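Local coordinates for protein predicted acetamidase/formamidase (Thermoanaerobacter tengcongensis, PDB 3TKK) that probably hydrolyses carbon-nitrogen bonds of linear amides such as acetamide or formamide, and binds zinc and calcium ions, at residues I24-K27 with E31-V34; D75-K80 with A178-G183; P220-A225 with A229-A234; D238-I243 with K283-S288. One frame throughout, in Å; residues are numbered along the deposited sequence.

Contact 1: residues I24-K27 with E31-V34; sequences ISVK and ELEV
I24 and V26 both meet L32 of 31-34. Followed from its start, that segment begins at E31, whose CA lies 8.4 Å from the CA of V26, too far for strand-to-strand backbone pairing. The CB of E31 points away from 24-27; its carboxylate forms a salt bridge with K82, and its backbone is hydrogen-bonded to M3 and Y5 beside it. At L32 the side chain turns inward and its two methyls divide the work. CG stands anti to the carbonyl carbon (chi1 -69°), which carries the fork toward 24-27, while chi2 of 106° departs from a staggered value. CD1 approaches V26 CG1 at 4.0 Å, the two side chains lying aslant to one another. CD2 comes near I24 CG2 at a looser 4.3 Å. Just 108 Å² is buried between the segments, all through carbon contacts; L32 also packs on L207 and V26 on V209. E33 projects from the other face of its strand, where it makes a salt bridge to K204. V34 returns to the inner side but packs on T63 instead. Each strand has its hydrogen-bonding partners in its own sheet: 24-27 runs parallel to 62-69, and 31-36 lies between 4-7 and 203-212. Between the two segments lie three residues, of which D30 accepts a hydrogen bond from K27 N. Two strands joined by a short turn and meeting through side chains, each in a different sheet, make a beta-arch, here at the margin of two face-to-face packed sheets.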
# COMPACT_ATOMS: atom_id res chain seq x y z
N ILE A 24 24.32 -5.99 -26.30
CA ILE A 24 25.62 -5.35 -26.00
C ILE A 24 26.13 -6.02 -24.69
O ILE A 24 25.33 -6.57 -23.89
CB ILE A 24 25.45 -3.85 -25.83
CG1 ILE A 24 26.81 -3.17 -25.70
CG2 ILE A 24 24.49 -3.48 -24.61
CD1 ILE A 24 26.63 -1.54 -25.56
N SER A 25 27.44 -6.10 -24.59
CA SER A 25 28.17 -6.50 -23.38
C SER A 25 28.84 -5.31 -22.72
O SER A 25 29.51 -4.53 -23.39
CB SER A 25 29.30 -7.53 -23.72
OG SER A 25 28.73 -8.76 -23.94
N VAL A 26 28.67 -5.21 -21.40
CA VAL A 26 29.26 -4.17 -20.62
C VAL A 26 29.88 -4.88 -19.38
O VAL A 26 29.69 -6.13 -19.18
CB VAL A 26 28.20 -3.13 -20.17
CG1 VAL A 26 27.43 -2.54 -21.39
CG2 VAL A 26 27.18 -3.77 -19.16
N LYS A 27 30.59 -4.09 -18.57
CA LYS A 27 31.21 -4.62 -17.35
C LYS A 27 30.62 -3.97 -16.12
O LYS A 27 29.98 -2.86 -16.17
CB LYS A 27 32.76 -4.36 -17.32
CG LYS A 27 33.51 -4.75 -18.59
CD LYS A 27 35.05 -4.30 -18.51
CE LYS A 27 35.77 -4.46 -19.84
NZ LYS A 27 35.80 -5.90 -20.02
N GLU A 31 28.09 2.51 -17.32
CA GLU A 31 26.83 3.19 -17.38
C GLU A 31 26.21 2.96 -18.77
O GLU A 31 26.94 2.83 -19.70
CB GLU A 31 27.11 4.69 -17.25
CG GLU A 31 27.14 5.19 -15.81
CD GLU A 31 27.17 6.72 -15.70
OE1 GLU A 31 27.67 7.46 -16.57
OE2 GLU A 31 26.67 7.21 -14.71
N LEU A 32 24.89 3.00 -18.88
CA LEU A 32 24.20 3.06 -20.15
C LEU A 32 23.08 4.11 -20.16
O LEU A 32 22.32 4.11 -19.22
CB LEU A 32 23.49 1.71 -20.41
CG LEU A 32 24.47 0.59 -20.68
CD1 LEU A 32 24.58 -0.42 -19.46
CD2 LEU A 32 23.99 -0.18 -21.93
N GLU A 33 22.88 4.81 -21.28
CA GLU A 33 21.64 5.54 -21.56
C GLU A 33 20.84 4.69 -22.47
O GLU A 33 21.30 4.36 -23.63
CB GLU A 33 21.87 6.88 -22.31
CG GLU A 33 22.89 7.73 -21.67
CD GLU A 33 22.90 9.23 -22.22
OE1 GLU A 33 21.82 9.71 -22.69
OE2 GLU A 33 23.97 9.93 -22.15
N VAL A 34 19.70 4.28 -21.95
CA VAL A 34 18.92 3.27 -22.57
C VAL A 34 17.63 3.92 -23.12
O VAL A 34 16.83 4.44 -22.35
CB VAL A 34 18.57 2.20 -21.58
CG1 VAL A 34 17.72 1.02 -22.25
CG2 VAL A 34 19.86 1.48 -20.98

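Contact 2: residues D75-K80 with A178-G183; sequences DVLKVK and ALLALG
Backbone approach is closest where L77 faces A178, with 7.3 Å from CA to CA, too long for strand pairing, yet short for packed sheets because A178 offers just a methyl. This is face-to-face packing of two beta sheets, as in a beta sandwich: 76-86 runs in one sheet between 168-172 and 203-212, while 180-186 belongs to the other, beside 62-69. At A178 and L179 the backbone is unusual, with positive phi at both (64° and 67°). A178 turns its methyl to the neighbouring sheet, whereas the CB of L179 points away and its side chain packs on P65 and F67. L77 and L180 lie across each other at about a right angle. L77 CD2 touches two beta carbons, 4.0 Å from the CB of A178 and 4.1 Å from the CB of L180. V68 and V139 add further packing on L77, V209 on L180, V173 on A178 and F171 on V79; all four touching residues are buried. Farther along, V79 and L180 meet tip to tip, and one methyl is covered by a whole fork: V79 CG2 sits 4.0 Å from CD1 and 4.1 Å from CD2 of L180.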
# COMPACT_ATOMS: atom_id res chain seq x y z
N ASP A 75 24.51 -14.63 -8.28
CA ASP A 75 24.91 -13.27 -7.86
C ASP A 75 23.73 -12.34 -7.83
O ASP A 75 22.58 -12.74 -8.02
CB ASP A 75 25.87 -12.67 -8.93
CG ASP A 75 27.18 -13.43 -9.04
OD1 ASP A 75 27.49 -14.21 -8.10
OD2 ASP A 75 27.89 -13.24 -10.04
N VAL A 76 23.97 -11.04 -7.67
CA VAL A 76 22.84 -10.21 -7.65
C VAL A 76 23.25 -9.09 -8.60
O VAL A 76 24.43 -8.69 -8.57
CB VAL A 76 22.51 -9.67 -6.21
CG1 VAL A 76 21.68 -8.39 -6.28
CG2 VAL A 76 21.78 -10.76 -5.39
N LEU A 77 22.33 -8.60 -9.44
CA LEU A 77 22.71 -7.39 -10.23
C LEU A 77 22.09 -6.18 -9.65
O LEU A 77 20.85 -6.12 -9.53
CB LEU A 77 22.23 -7.50 -11.64
CG LEU A 77 22.48 -6.41 -12.68
CD1 LEU A 77 23.95 -6.61 -13.11
CD2 LEU A 77 21.54 -6.61 -13.91
N LYS A 78 22.92 -5.17 -9.37
CA LYS A 78 22.44 -3.88 -8.89
C LYS A 78 22.43 -2.84 -10.03
O LYS A 78 23.40 -2.75 -10.79
CB LYS A 78 23.33 -3.42 -7.74
CG LYS A 78 23.20 -1.90 -7.37
CD LYS A 78 24.22 -1.56 -6.21
CE LYS A 78 24.64 -0.10 -6.36
NZ LYS A 78 25.48 0.27 -5.15
N VAL A 79 21.27 -2.16 -10.17
CA VAL A 79 21.00 -1.27 -11.27
C VAL A 79 20.63 0.07 -10.62
O VAL A 79 19.60 0.25 -9.96
CB VAL A 79 19.88 -1.77 -12.20
CG1 VAL A 79 19.65 -0.73 -13.38
CG2 VAL A 79 20.04 -3.26 -12.62
N LYS A 80 21.50 1.03 -10.76
CA LYS A 80 21.25 2.35 -10.20
C LYS A 80 20.54 3.16 -11.29
O LYS A 80 21.17 3.44 -12.37
CB LYS A 80 22.61 2.97 -9.81
CG LYS A 80 22.44 4.34 -9.16
CD LYS A 80 23.84 4.96 -8.71
CE LYS A 80 24.58 4.16 -7.64
NZ LYS A 80 25.02 2.85 -8.23
N ALA A 178 23.47 -12.10 -16.72
CA ALA A 178 22.18 -11.63 -16.20
C ALA A 178 21.19 -11.34 -17.33
O ALA A 178 20.05 -11.61 -17.15
CB ALA A 178 22.38 -10.32 -15.26
N LEU A 179 21.57 -10.59 -18.38
CA LEU A 179 20.62 -10.18 -19.47
C LEU A 179 19.53 -9.21 -18.99
O LEU A 179 18.31 -9.53 -18.85
CB LEU A 179 19.99 -11.42 -20.13
CG LEU A 179 21.05 -12.39 -20.80
CD1 LEU A 179 20.38 -13.61 -21.42
CD2 LEU A 179 22.01 -11.84 -21.96
N LEU A 180 19.96 -7.98 -18.82
CA LEU A 180 19.06 -6.97 -18.31
C LEU A 180 18.30 -6.35 -19.43
O LEU A 180 18.92 -6.07 -20.48
CB LEU A 180 19.86 -5.95 -17.59
CG LEU A 180 19.17 -4.63 -17.13
CD1 LEU A 180 18.22 -4.89 -15.85
CD2 LEU A 180 20.18 -3.67 -16.74
N ALA A 181 16.99 -6.11 -19.27
CA ALA A 181 16.24 -5.31 -20.30
C ALA A 181 15.18 -4.46 -19.52
O ALA A 181 14.80 -4.80 -18.37
CB ALA A 181 15.55 -6.10 -21.33
N LEU A 182 14.90 -3.30 -20.11
CA LEU A 182 13.93 -2.31 -19.48
C LEU A 182 13.01 -1.62 -20.49
O LEU A 182 13.34 -1.41 -21.66
CB LEU A 182 14.55 -1.39 -18.43
CG LEU A 182 15.61 -0.39 -19.10
CD1 LEU A 182 15.93 0.75 -18.30
CD2 LEU A 182 16.87 -1.15 -19.16
N GLY A 183 11.85 -1.24 -20.06
CA GLY A 183 11.06 -0.39 -20.91
C GLY A 183 9.82 0.06 -20.12
O GLY A 183 9.83 0.05 -18.93

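Contact 3: residues P220-A225 with A229-A234; sequences PVVKTA and ATIASA
V222 and I231 are brought together by two different first torsions. CG1 of V222 stands between its own backbone N and carbonyl carbon (chi1 49°), and CG1 of I231 is anti to the carbonyl carbon (chi1 -54°), which sends CG1 back toward A229; the second torsion then sets CD1. As a result V222 CG1 meets I231 CD1 at 3.8 Å, and the same branch of V222 lies 4.2 Å from A229 CB. V221 and T230 occupy the opposite face of the sheet, their CG2 methyls 4.1 Å apart; the T230 hydroxyl bonds to A244 O in the helix covering that face. Strands 221-223 and 227-234 form an antiparallel beta hairpin. V222 and A229 are its hydrogen-bonded pair: V222 N gives a straight bond to A229 O (2.9 Å, 168° at the hydrogen), and A229 N returns one to V222 O at 2.7 Å. V221 and T230 form the next, non-hydrogen-bonded pair, with CA atoms 4.3 Å apart. One step on, I231 N bonds to P220 O at 2.9 Å, approaching from a position tilted from the carbonyl plane. Proline has no N-H to give back, and its CD lies 3.7 Å from I231 O instead. The reciprocal pairing therefore stops at P220, consistent with strand 221-223 being short while 227-234 runs on beside 283-290.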
# COMPACT_ATOMS: atom_id res chain seq x y z
N PRO A 220 13.13 -9.38 -6.42
CA PRO A 220 13.89 -8.16 -6.53
C PRO A 220 13.67 -7.37 -5.31
O PRO A 220 12.70 -7.61 -4.52
CB PRO A 220 13.20 -7.40 -7.69
CG PRO A 220 12.66 -8.59 -8.50
CD PRO A 220 12.07 -9.44 -7.44
N VAL A 221 14.54 -6.40 -5.18
CA VAL A 221 14.46 -5.47 -4.05
C VAL A 221 14.73 -4.04 -4.58
O VAL A 221 15.49 -3.88 -5.53
CB VAL A 221 15.60 -5.78 -3.02
CG1 VAL A 221 15.75 -4.53 -1.96
CG2 VAL A 221 15.33 -7.10 -2.31
N VAL A 222 14.03 -3.04 -4.08
CA VAL A 222 14.29 -1.64 -4.54
C VAL A 222 14.70 -0.87 -3.38
O VAL A 222 14.12 -1.00 -2.24
CB VAL A 222 13.11 -0.94 -5.34
CG1 VAL A 222 11.83 -1.10 -4.61
CG2 VAL A 222 13.49 0.65 -5.50
N LYS A 223 15.72 -0.03 -3.56
CA LYS A 223 16.12 0.77 -2.41
C LYS A 223 16.10 2.21 -2.91
O LYS A 223 16.62 2.49 -3.97
CB LYS A 223 17.54 0.43 -2.00
CG LYS A 223 18.13 1.44 -0.90
CD LYS A 223 19.58 1.03 -0.48
CE LYS A 223 20.24 2.14 0.43
NZ LYS A 223 21.67 1.76 0.52
N THR A 224 15.49 3.12 -2.15
CA THR A 224 15.39 4.47 -2.58
C THR A 224 16.21 5.16 -1.55
O THR A 224 16.88 4.52 -0.71
CB THR A 224 13.92 5.03 -2.54
OG1 THR A 224 13.54 5.09 -1.15
CG2 THR A 224 12.88 4.02 -3.30
N ALA A 225 16.21 6.47 -1.63
CA ALA A 225 16.90 7.26 -0.57
C ALA A 225 16.39 7.02 0.85
O ALA A 225 17.17 7.16 1.86
CB ALA A 225 16.76 8.71 -0.90
N ALA A 229 12.64 -2.02 -0.17
CA ALA A 229 11.39 -2.80 -0.12
C ALA A 229 11.58 -4.04 -0.93
O ALA A 229 12.11 -3.91 -2.02
CB ALA A 229 10.29 -1.97 -0.83
N THR A 230 11.11 -5.22 -0.46
CA THR A 230 11.28 -6.40 -1.26
C THR A 230 10.11 -6.30 -2.15
O THR A 230 9.07 -5.68 -1.70
CB THR A 230 11.17 -7.66 -0.33
OG1 THR A 230 10.12 -7.43 0.66
CG2 THR A 230 12.52 -7.83 0.55
N ILE A 231 10.17 -6.92 -3.36
CA ILE A 231 9.01 -6.87 -4.33
C ILE A 231 8.65 -8.33 -4.65
O ILE A 231 9.59 -9.17 -4.75
CB ILE A 231 9.50 -6.30 -5.64
CG1 ILE A 231 10.22 -4.90 -5.43
CG2 ILE A 231 8.29 -6.17 -6.70
CD1 ILE A 231 9.32 -3.91 -5.00
N ALA A 232 7.38 -8.69 -4.75
CA ALA A 232 7.08 -10.07 -5.25
C ALA A 232 5.80 -10.07 -6.07
O ALA A 232 4.97 -9.20 -5.81
CB ALA A 232 6.84 -10.98 -4.10
N SER A 233 5.57 -11.14 -6.93
CA SER A 233 4.35 -11.18 -7.71
C SER A 233 3.79 -12.60 -7.59
O SER A 233 4.56 -13.50 -7.38
CB SER A 233 4.63 -10.78 -9.21
OG SER A 233 5.37 -9.52 -9.24
N ALA A 234 2.48 -12.73 -7.68
CA ALA A 234 1.68 -13.95 -7.58
C ALA A 234 0.31 -13.67 -8.12
O ALA A 234 -0.07 -12.51 -8.38
CB ALA A 234 1.55 -14.40 -6.12

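Contact 4: residues D238-I243 with K283-S288; sequences DKAVEI and KTARFS
A285 rests its methyl against those of A240 and V241, and the tight part of the contact is confined to these three residues and one carbonyl. V241 CG2 stands 3.7 Å from A285 CB, placed there by a chi1 of 157° that leaves CG1 anti to the backbone N and CG2 beside it. A240 CB lies 3.9 Å from the same methyl and also rests against the carbonyl of K283, at 3.8 Å from its O. With so little bulk at this point the backbones draw close: the CA atoms of V241 and A285 are 5.5 Å apart, and the axes of 238-243 and 283-288 approach to 7.0 Å at an angle of 34°. This is alpha/beta packing, helix 237-255 lying over one face of the sheet that contains 227-234, 283-290 and 272-277. Alternation along the strand divides the layers: A285 and F287 face the helix, while the CB atoms of T284 and R286 point to the other side, where the guanidinium group of R286 engages D191, Q274 and S276. F287 packs farther along the same helix, against A244, V245 and M248. The looser parts flank this patch: K283 at the start of the strand, and K239 and E242 on the exposed side of the helix. K283 CB stays 5.3 Å from A240 CB, and the rest of the side chain leads away; K283 packs on D238 of the second subunit, making this edge partly a subunit interface. D238 OD1 accepts a hydrogen bond from L237 N of that subunit, and V241, too, packs on that subunit's I275.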
# COMPACT_ATOMS: atom_id res chain seq x y z
N ASP A 238 -2.69 -11.21 -1.94
CA ASP A 238 -2.53 -11.81 -0.61
C ASP A 238 -1.21 -12.63 -0.66
O ASP A 238 -0.35 -12.43 0.19
CB ASP A 238 -3.63 -12.83 -0.31
CG ASP A 238 -4.98 -12.21 0.05
OD1 ASP A 238 -5.05 -11.21 0.69
OD2 ASP A 238 -6.02 -12.82 -0.21
N LYS A 239 -1.04 -13.53 -1.64
CA LYS A 239 0.19 -14.29 -1.75
C LYS A 239 1.34 -13.26 -2.02
O LYS A 239 2.47 -13.40 -1.53
CB LYS A 239 0.06 -15.22 -2.94
CG LYS A 239 0.61 -16.59 -2.72
CD LYS A 239 0.92 -17.33 -4.01
CE LYS A 239 0.44 -18.87 -3.94
NZ LYS A 239 1.31 -19.75 -4.81
N ALA A 240 1.10 -12.29 -2.90
CA ALA A 240 2.28 -11.59 -3.24
C ALA A 240 2.78 -10.96 -1.96
O ALA A 240 3.99 -10.85 -1.73
CB ALA A 240 2.11 -10.51 -4.44
N VAL A 241 1.88 -10.46 -1.14
CA VAL A 241 2.35 -9.74 0.07
C VAL A 241 3.09 -10.74 1.01
O VAL A 241 4.19 -10.46 1.58
CB VAL A 241 1.12 -9.19 0.85
CG1 VAL A 241 1.49 -8.97 2.36
CG2 VAL A 241 0.56 -7.89 0.22
N GLU A 242 2.51 -11.95 1.10
CA GLU A 242 3.13 -12.96 1.92
C GLU A 242 4.58 -13.30 1.45
O GLU A 242 5.49 -13.48 2.28
CB GLU A 242 2.28 -14.28 1.92
CG GLU A 242 3.17 -15.44 2.19
CD GLU A 242 2.69 -16.88 1.69
OE1 GLU A 242 1.66 -17.34 2.23
OE2 GLU A 242 3.40 -17.50 0.79
N ILE A 243 4.81 -13.38 0.13
CA ILE A 243 6.11 -13.68 -0.36
C ILE A 243 7.02 -12.49 -0.00
O ILE A 243 8.13 -12.71 0.53
CB ILE A 243 6.12 -13.86 -1.91
CG1 ILE A 243 5.39 -15.26 -2.24
CG2 ILE A 243 7.62 -13.86 -2.42
CD1 ILE A 243 4.78 -15.24 -3.75
N LYS A 283 -0.35 -9.96 -9.83
CA LYS A 283 -0.30 -8.64 -8.99
C LYS A 283 1.02 -8.59 -8.31
O LYS A 283 1.65 -9.63 -8.13
CB LYS A 283 -1.43 -8.70 -7.92
CG LYS A 283 -2.78 -9.32 -8.68
CD LYS A 283 -3.92 -9.00 -7.79
CE LYS A 283 -5.35 -9.25 -8.42
NZ LYS A 283 -5.09 -9.80 -9.71
N THR A 284 1.49 -7.37 -8.12
CA THR A 284 2.76 -7.17 -7.58
C THR A 284 2.53 -6.32 -6.28
O THR A 284 1.80 -5.29 -6.24
CB THR A 284 3.62 -6.41 -8.54
OG1 THR A 284 3.83 -7.17 -9.73
CG2 THR A 284 4.97 -6.13 -7.91
N ALA A 285 3.21 -6.73 -5.21
CA ALA A 285 3.18 -6.06 -3.97
C ALA A 285 4.55 -5.89 -3.47
O ALA A 285 5.52 -6.44 -4.04
CB ALA A 285 2.40 -6.96 -2.88
N ARG A 286 4.64 -5.16 -2.38
CA ARG A 286 5.91 -4.97 -1.82
C ARG A 286 5.93 -4.89 -0.33
O ARG A 286 4.88 -4.67 0.27
CB ARG A 286 6.58 -3.79 -2.45
CG ARG A 286 5.98 -2.49 -2.25
CD ARG A 286 6.50 -1.47 -3.29
NE ARG A 286 5.96 -0.17 -2.84
CZ ARG A 286 4.97 0.51 -3.44
NH1 ARG A 286 4.60 0.20 -4.67
NH2 ARG A 286 4.57 1.70 -2.92
N PHE A 287 7.09 -5.11 0.29
CA PHE A 287 7.21 -4.78 1.73
C PHE A 287 8.37 -3.84 2.04
O PHE A 287 9.53 -4.12 1.75
CB PHE A 287 7.33 -6.08 2.54
CG PHE A 287 7.27 -5.83 4.04
CD1 PHE A 287 6.06 -5.50 4.64
CD2 PHE A 287 8.40 -6.03 4.84
CE1 PHE A 287 5.96 -5.23 5.99
CE2 PHE A 287 8.27 -5.77 6.24
CZ PHE A 287 7.06 -5.44 6.82
N SER A 288 8.08 -2.70 2.68
CA SER A 288 9.05 -1.63 2.70
C SER A 288 9.44 -1.37 4.13
O SER A 288 8.54 -1.18 4.97
CB SER A 288 8.28 -0.43 2.20
OG SER A 288 9.02 0.72 2.13

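The four contacts follow one another along the chain in numerical order. All reach the nine-stranded sheet. Contacts 1 and 2, with centres 10 Å apart, both join it to the second, curled sheet and touch where V34 CG1 lies 3.9 Å from L182 CD2. Contact 3, a hairpin within the large sheet, has its centre 13 Å from that of contact 2; contact 4 lays a helix over the neighbouring strand. Contacts 3 and 4, centres 9 Å apart, are joined by S233 OG and T284 OG1 at 2.9 Å. Contacts 1 and 4, centres 31 Å apart, thus lie toward two ends of one scaffold sheet, packed against the second sheet at one and a helix and subunit interface at the other.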